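PDB 3I3V: probable secreted solute-binding lipoprotein, which probably binds a solute outside the cell membrane and hands it to a membrane transporter, as bacterial extracellular solute-binding proteins do. Local coordinates for residues A78-G83 against E113-A118; A142-G147 against G267-D272. All coordinates share one frame; numbering follows the deposited sequence.

Contact 1 (A78-G83 against E113-A118); sequences AWTDVG and EGRVRA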
loop_
_atom_site.group_PDB
_atom_site.type_symbol
_atom_site.label_atom_id
_atom_site.label_comp_id
_atom_site.label_asym_id
_atom_site.label_seq_id
_atom_site.Cartn_x
_atom_site.Cartn_y
_atom_site.Cartn_z
ATOM N N ALA C 78 -39.829 9.328 43.064
ATOM C CA ALA C 78 -39.105 8.834 44.233
ATOM C C ALA C 78 -38.361 7.522 44.008
ATOM O O ALA C 78 -37.650 7.066 44.896
ATOM C CB ALA C 78 -40.072 8.660 45.406
ATOM N N TRP C 79 -38.517 6.920 42.836
ATOM C CA TRP C 79 -37.865 5.643 42.548
ATOM C C TRP C 79 -36.350 5.674 42.457
ATOM O O TRP C 79 -35.685 4.763 42.933
ATOM C CB TRP C 79 -38.408 5.045 41.243
ATOM C CG TRP C 79 -39.790 4.473 41.351
ATOM C CD1 TRP C 79 -40.545 4.351 42.488
ATOM C CD2 TRP C 79 -40.552 3.871 40.297
ATOM N NE1 TRP C 79 -41.721 3.704 42.205
ATOM C CE2 TRP C 79 -41.754 3.399 40.869
ATOM C CE3 TRP C 79 -40.336 3.686 38.924
ATOM C CZ2 TRP C 79 -42.739 2.750 40.113
ATOM C CZ3 TRP C 79 -41.319 3.039 38.175
ATOM C CH2 TRP C 79 -42.503 2.582 38.773
ATOM N N THR C 80 -35.809 6.711 41.833
ATOM C CA THR C 80 -34.372 6.806 41.640
ATOM C C THR C 80 -33.570 6.916 42.929
ATOM O O THR C 80 -32.614 6.175 43.127
ATOM C CB THR C 80 -34.006 7.998 40.726
ATOM O OG1 THR C 80 -34.752 7.910 39.508
ATOM C CG2 THR C 80 -32.527 7.971 40.379
ATOM N N ASP C 81 -33.958 7.820 43.818
ATOM C CA ASP C 81 -33.205 7.980 45.049
ATOM C C ASP C 81 -33.219 6.750 45.955
ATOM O O ASP C 81 -32.191 6.414 46.538
ATOM C CB ASP C 81 -33.689 9.202 45.820
ATOM C CG ASP C 81 -32.697 9.643 46.873
ATOM O OD1 ASP C 81 -31.548 9.959 46.494
ATOM O OD2 ASP C 81 -33.060 9.674 48.070
ATOM N N VAL C 82 -34.362 6.074 46.079
ATOM C CA VAL C 82 -34.415 4.885 46.929
ATOM C C VAL C 82 -33.899 3.629 46.232
ATOM O O VAL C 82 -33.732 2.593 46.865
ATOM C CB VAL C 82 -35.845 4.595 47.447
ATOM C CG1 VAL C 82 -36.336 5.761 48.277
ATOM C CG2 VAL C 82 -36.781 4.316 46.285
ATOM N N GLY C 83 -33.657 3.713 44.928
ATOM C CA GLY C 83 -33.153 2.554 44.215
ATOM C C GLY C 83 -34.178 1.535 43.746
ATOM O O GLY C 83 -33.822 0.382 43.484
ATOM N N GLU C 113 -28.759 14.930 41.450
ATOM C CA GLU C 113 -27.475 14.228 41.495
ATOM C C GLU C 113 -26.907 13.905 40.117
ATOM O O GLU C 113 -25.927 13.162 40.005
ATOM C CB GLU C 113 -27.597 12.922 42.291
ATOM C CG GLU C 113 -27.776 13.092 43.787
ATOM C CD GLU C 113 -29.140 13.627 44.139
ATOM O OE1 GLU C 113 -30.140 12.994 43.732
ATOM O OE2 GLU C 113 -29.215 14.675 44.818
ATOM N N GLY C 114 -27.516 14.454 39.073
ATOM C CA GLY C 114 -27.033 14.184 37.730
ATOM C C GLY C 114 -27.374 12.772 37.293
ATOM O O GLY C 114 -26.741 12.211 36.398
ATOM N N ARG C 115 -28.374 12.183 37.939
ATOM C CA ARG C 115 -28.810 10.835 37.596
ATOM C C ARG C 115 -29.966 10.924 36.607
ATOM O O ARG C 115 -30.831 11.789 36.735
ATOM C CB ARG C 115 -29.268 10.081 38.848
ATOM C CG ARG C 115 -28.133 9.605 39.748
ATOM C CD ARG C 115 -28.653 8.861 40.976
ATOM N NE ARG C 115 -29.540 9.696 41.789
ATOM C CZ ARG C 115 -29.830 9.450 43.060
ATOM N NH1 ARG C 115 -29.302 8.395 43.670
ATOM N NH2 ARG C 115 -30.644 10.254 43.720
ATOM N N VAL C 116 -29.973 10.046 35.608
ATOM C CA VAL C 116 -31.060 10.039 34.636
ATOM C C VAL C 116 -32.061 8.974 35.069
ATOM O O VAL C 116 -31.763 7.780 35.047
ATOM C CB VAL C 116 -30.550 9.729 33.227
ATOM C CG1 VAL C 116 -31.711 9.793 32.232
ATOM C CG2 VAL C 116 -29.468 10.736 32.846
ATOM N N ARG C 117 -33.245 9.416 35.477
ATOM C CA ARG C 117 -34.276 8.507 35.958
ATOM C C ARG C 117 -34.662 7.430 34.954
ATOM O O ARG C 117 -34.799 6.255 35.312
ATOM C CB ARG C 117 -35.521 9.293 36.349
ATOM C CG ARG C 117 -35.250 10.464 37.265
ATOM C CD ARG C 117 -36.514 11.270 37.444
ATOM N NE ARG C 117 -36.260 12.583 38.020
ATOM C CZ ARG C 117 -36.262 12.853 39.320
ATOM N NH1 ARG C 117 -36.508 11.890 40.200
ATOM N NH2 ARG C 117 -36.035 14.094 39.738
ATOM N N ALA C 118 -34.845 7.828 33.697
ATOM C CA ALA C 118 -35.239 6.875 32.664
ATOM C C ALA C 118 -34.865 7.304 31.256
ATOM O O ALA C 118 -34.370 8.402 31.042
ATOM C CB ALA C 118 -36.747 6.643 32.742
HETATM O O HOH W 1 -36.910 9.074 40.233
#
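Arg115 NH2 is gripped by two carboxylates, Asp81 OD1 across the contact at 2.9 Å and Glu113 OE1 from its own segment at 2.8 Å. The bond to Asp81 is nearly straight (169°) and lies in the guanidinium plane, using the lone pair of OD1 that points away from OD2; the carboxylate itself is turned 75° from that plane. The bond to Glu113 is badly bent and weak as a hydrogen bond, though it still counts as a salt bridge. The CA-CB bond of Asp81 does not aim at the loop; a chi1 of -163°, which sets CG opposite the backbone N, brings the end of the side chain to Arg115. Asp81 OD1 and Glu113 OE1 stand 4.3 Å apart, a like-charge pair that the shared arginine probably screens, and Asp111 adds a third acid by pairing with Arg115 NE. An alanine in place of Arg115 would probably leave Asp81 and Glu113 facing each other without a cation between them. Over one face of the same guanidinium, offset toward its rim, lies the methyl Thr80 CG2, 3.7 Å from Arg115 NE. Thr80 OG1 lies instead beside the aliphatic stem of Arg117, 3.4 Å from its CG, and shares a water with it: the water is 2.6 Å from OG1 and accepts from Arg117 NH1 at 2.8 Å. Trp291 of strand 289-292 touches both Thr80 and Arg117. The helix closes in a Schellman motif with Gly83 as C-prime residue, and is tied to the loop 113-118 by a salt-bridge network at the surface.

Contact 2 (A142-G147 against G267-D272); sequences AIPTTG and GWPLAD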
loop_
_atom_site.group_PDB
_atom_site.type_symbol
_atom_site.label_atom_id
_atom_site.label_comp_id
_atom_site.label_asym_id
_atom_site.label_seq_id
_atom_site.Cartn_x
_atom_site.Cartn_y
_atom_site.Cartn_z
ATOM N N ALA C 142 -55.502 37.680 10.022
ATOM C CA ALA C 142 -54.213 37.168 10.482
ATOM C C ALA C 142 -54.397 36.612 11.881
ATOM O O ALA C 142 -55.162 37.167 12.663
ATOM C CB ALA C 142 -53.183 38.280 10.499
ATOM N N ILE C 143 -53.715 35.514 12.200
ATOM C CA ILE C 143 -53.850 34.954 13.537
ATOM C C ILE C 143 -53.126 35.901 14.497
ATOM O O ILE C 143 -51.988 36.295 14.249
ATOM C CB ILE C 143 -53.256 33.510 13.649
ATOM C CG1 ILE C 143 -51.763 33.553 13.985
ATOM C CG2 ILE C 143 -53.484 32.754 12.354
ATOM C CD1 ILE C 143 -51.143 32.175 14.243
ATOM N N PRO C 144 -53.787 36.291 15.598
ATOM C CA PRO C 144 -53.196 37.201 16.589
ATOM C C PRO C 144 -51.860 36.744 17.171
ATOM O O PRO C 144 -51.701 35.591 17.552
ATOM C CB PRO C 144 -54.292 37.310 17.655
ATOM C CG PRO C 144 -54.999 35.989 17.553
ATOM C CD PRO C 144 -55.096 35.797 16.057
ATOM N N THR C 145 -50.907 37.668 17.241
ATOM C CA THR C 145 -49.577 37.399 17.772
ATOM C C THR C 145 -49.352 38.136 19.094
ATOM O O THR C 145 -48.483 37.774 19.885
ATOM C CB THR C 145 -48.516 37.838 16.748
ATOM O OG1 THR C 145 -48.506 36.901 15.665
ATOM C CG2 THR C 145 -47.135 37.913 17.372
ATOM N N THR C 146 -50.139 39.174 19.333
ATOM C CA THR C 146 -49.994 39.954 20.547
ATOM C C THR C 146 -51.304 40.045 21.308
ATOM O O THR C 146 -52.387 39.872 20.739
ATOM C CB THR C 146 -49.513 41.374 20.224
ATOM O OG1 THR C 146 -50.400 41.965 19.264
ATOM C CG2 THR C 146 -48.096 41.344 19.649
ATOM N N GLY C 147 -51.186 40.310 22.605
ATOM C CA GLY C 147 -52.354 40.422 23.452
ATOM C C GLY C 147 -53.364 41.409 22.910
ATOM O O GLY C 147 -54.570 41.169 22.988
ATOM N N GLY C 267 -48.878 29.714 18.677
ATOM C CA GLY C 267 -48.665 29.807 20.107
ATOM C C GLY C 267 -49.600 30.843 20.693
ATOM O O GLY C 267 -50.370 31.478 19.970
ATOM N N TRP C 268 -49.548 31.019 22.007
ATOM C CA TRP C 268 -50.407 31.997 22.659
ATOM C C TRP C 268 -49.776 33.391 22.541
ATOM O O TRP C 268 -48.594 33.579 22.829
ATOM C CB TRP C 268 -50.627 31.600 24.126
ATOM C CG TRP C 268 -51.618 32.475 24.815
ATOM C CD1 TRP C 268 -51.364 33.651 25.456
ATOM C CD2 TRP C 268 -53.043 32.301 24.845
ATOM N NE1 TRP C 268 -52.539 34.223 25.876
ATOM C CE2 TRP C 268 -53.583 33.416 25.513
ATOM C CE3 TRP C 268 -53.912 31.313 24.367
ATOM C CZ2 TRP C 268 -54.955 33.573 25.719
ATOM C CZ3 TRP C 268 -55.278 31.467 24.573
ATOM C CH2 TRP C 268 -55.783 32.590 25.243
ATOM N N PRO C 269 -50.558 34.384 22.089
ATOM C CA PRO C 269 -50.080 35.761 21.921
ATOM C C PRO C 269 -49.313 36.286 23.121
ATOM O O PRO C 269 -49.574 35.892 24.249
ATOM C CB PRO C 269 -51.364 36.538 21.665
ATOM C CG PRO C 269 -52.159 35.561 20.868
ATOM C CD PRO C 269 -51.963 34.269 21.663
ATOM N N LEU C 270 -48.369 37.187 22.866
ATOM C CA LEU C 270 -47.547 37.769 23.918
ATOM C C LEU C 270 -47.970 39.183 24.301
ATOM O O LEU C 270 -48.528 39.928 23.485
ATOM C CB LEU C 270 -46.083 37.815 23.473
ATOM C CG LEU C 270 -45.369 36.512 23.109
ATOM C CD1 LEU C 270 -43.987 36.860 22.636
ATOM C CD2 LEU C 270 -45.298 35.563 24.304
ATOM N N ALA C 271 -47.693 39.539 25.551
ATOM C CA ALA C 271 -47.976 40.875 26.062
ATOM C C ALA C 271 -46.663 41.613 25.826
ATOM O O ALA C 271 -45.655 40.981 25.502
ATOM C CB ALA C 271 -48.286 40.821 27.547
ATOM N N ASP C 272 -46.661 42.934 25.965
ATOM C CA ASP C 272 -45.428 43.692 25.764
ATOM C C ASP C 272 -44.470 43.333 26.890
ATOM O O ASP C 272 -44.872 43.269 28.054
ATOM C CB ASP C 272 -45.713 45.194 25.773
#
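Thr146 and Leu270 form a single beta bridge in the parallel pattern: Leu270 N donates to Thr145 O at 3.0 Å, and Gly147 N returns the bond to Leu270 O at 2.8 Å. The first donor is tilted 32° from the carbonyl plane, while the second sits well above it, 44° out, and is not on a lone pair. Both carbonyls also receive a CA-H...O contact, Thr145 O from Pro269 CA and Leu270 O from Thr146 CA. Among the side chains, Pro269 points toward the other segment and does most of the touching. Pro269 CG reaches Pro144 O at 3.3 Å and lies 4.2 Å from Pro144 CB, and Pro269 CB rests 3.5 Å from Thr146 C. Pro269 CD lies over one face of the neighbouring Trp268 ring, offset toward the rim, and Tyr130 and Leu150 also pack against the proline. Thr146, the N-cap of helix 147-159, has OG1 between its backbone N and carbonyl carbon (chi1 54°), from where it makes a weak bond to Gln149 N. Thr146 CB meanwhile touches Leu270 O at 3.7 Å. The polar grip is thus carried entirely by main-chain groups, and the side-chain share is apolar, centred on Pro269: the loop before a helix is fastened to the loop after strand 263-266 without any charged pair.

In the fold
Contact 1 closes before contact 2 opens along the chain, and the two lie on opposite sides of its centre, their own centres 39 Å apart and their nearest atoms about 28 Å. Contact 1 borders the four-stranded sheet of strands 41-46, 9-14, 67-70 and 289-292. Contact 2 lies in loops beside the other, larger sheet, whose strands 263-266 and 280-284 precede and follow segment 267-272 along the chain. Strand 122-131 connects them: it follows segment 113-118, and its Tyr130 packs against Pro144 and Pro269. This fits the two-lobed build of solute-binding proteins, where ligand usually sits between lobes; each contact probably lies within one lobe, joining a loop to a loop or to a short helix.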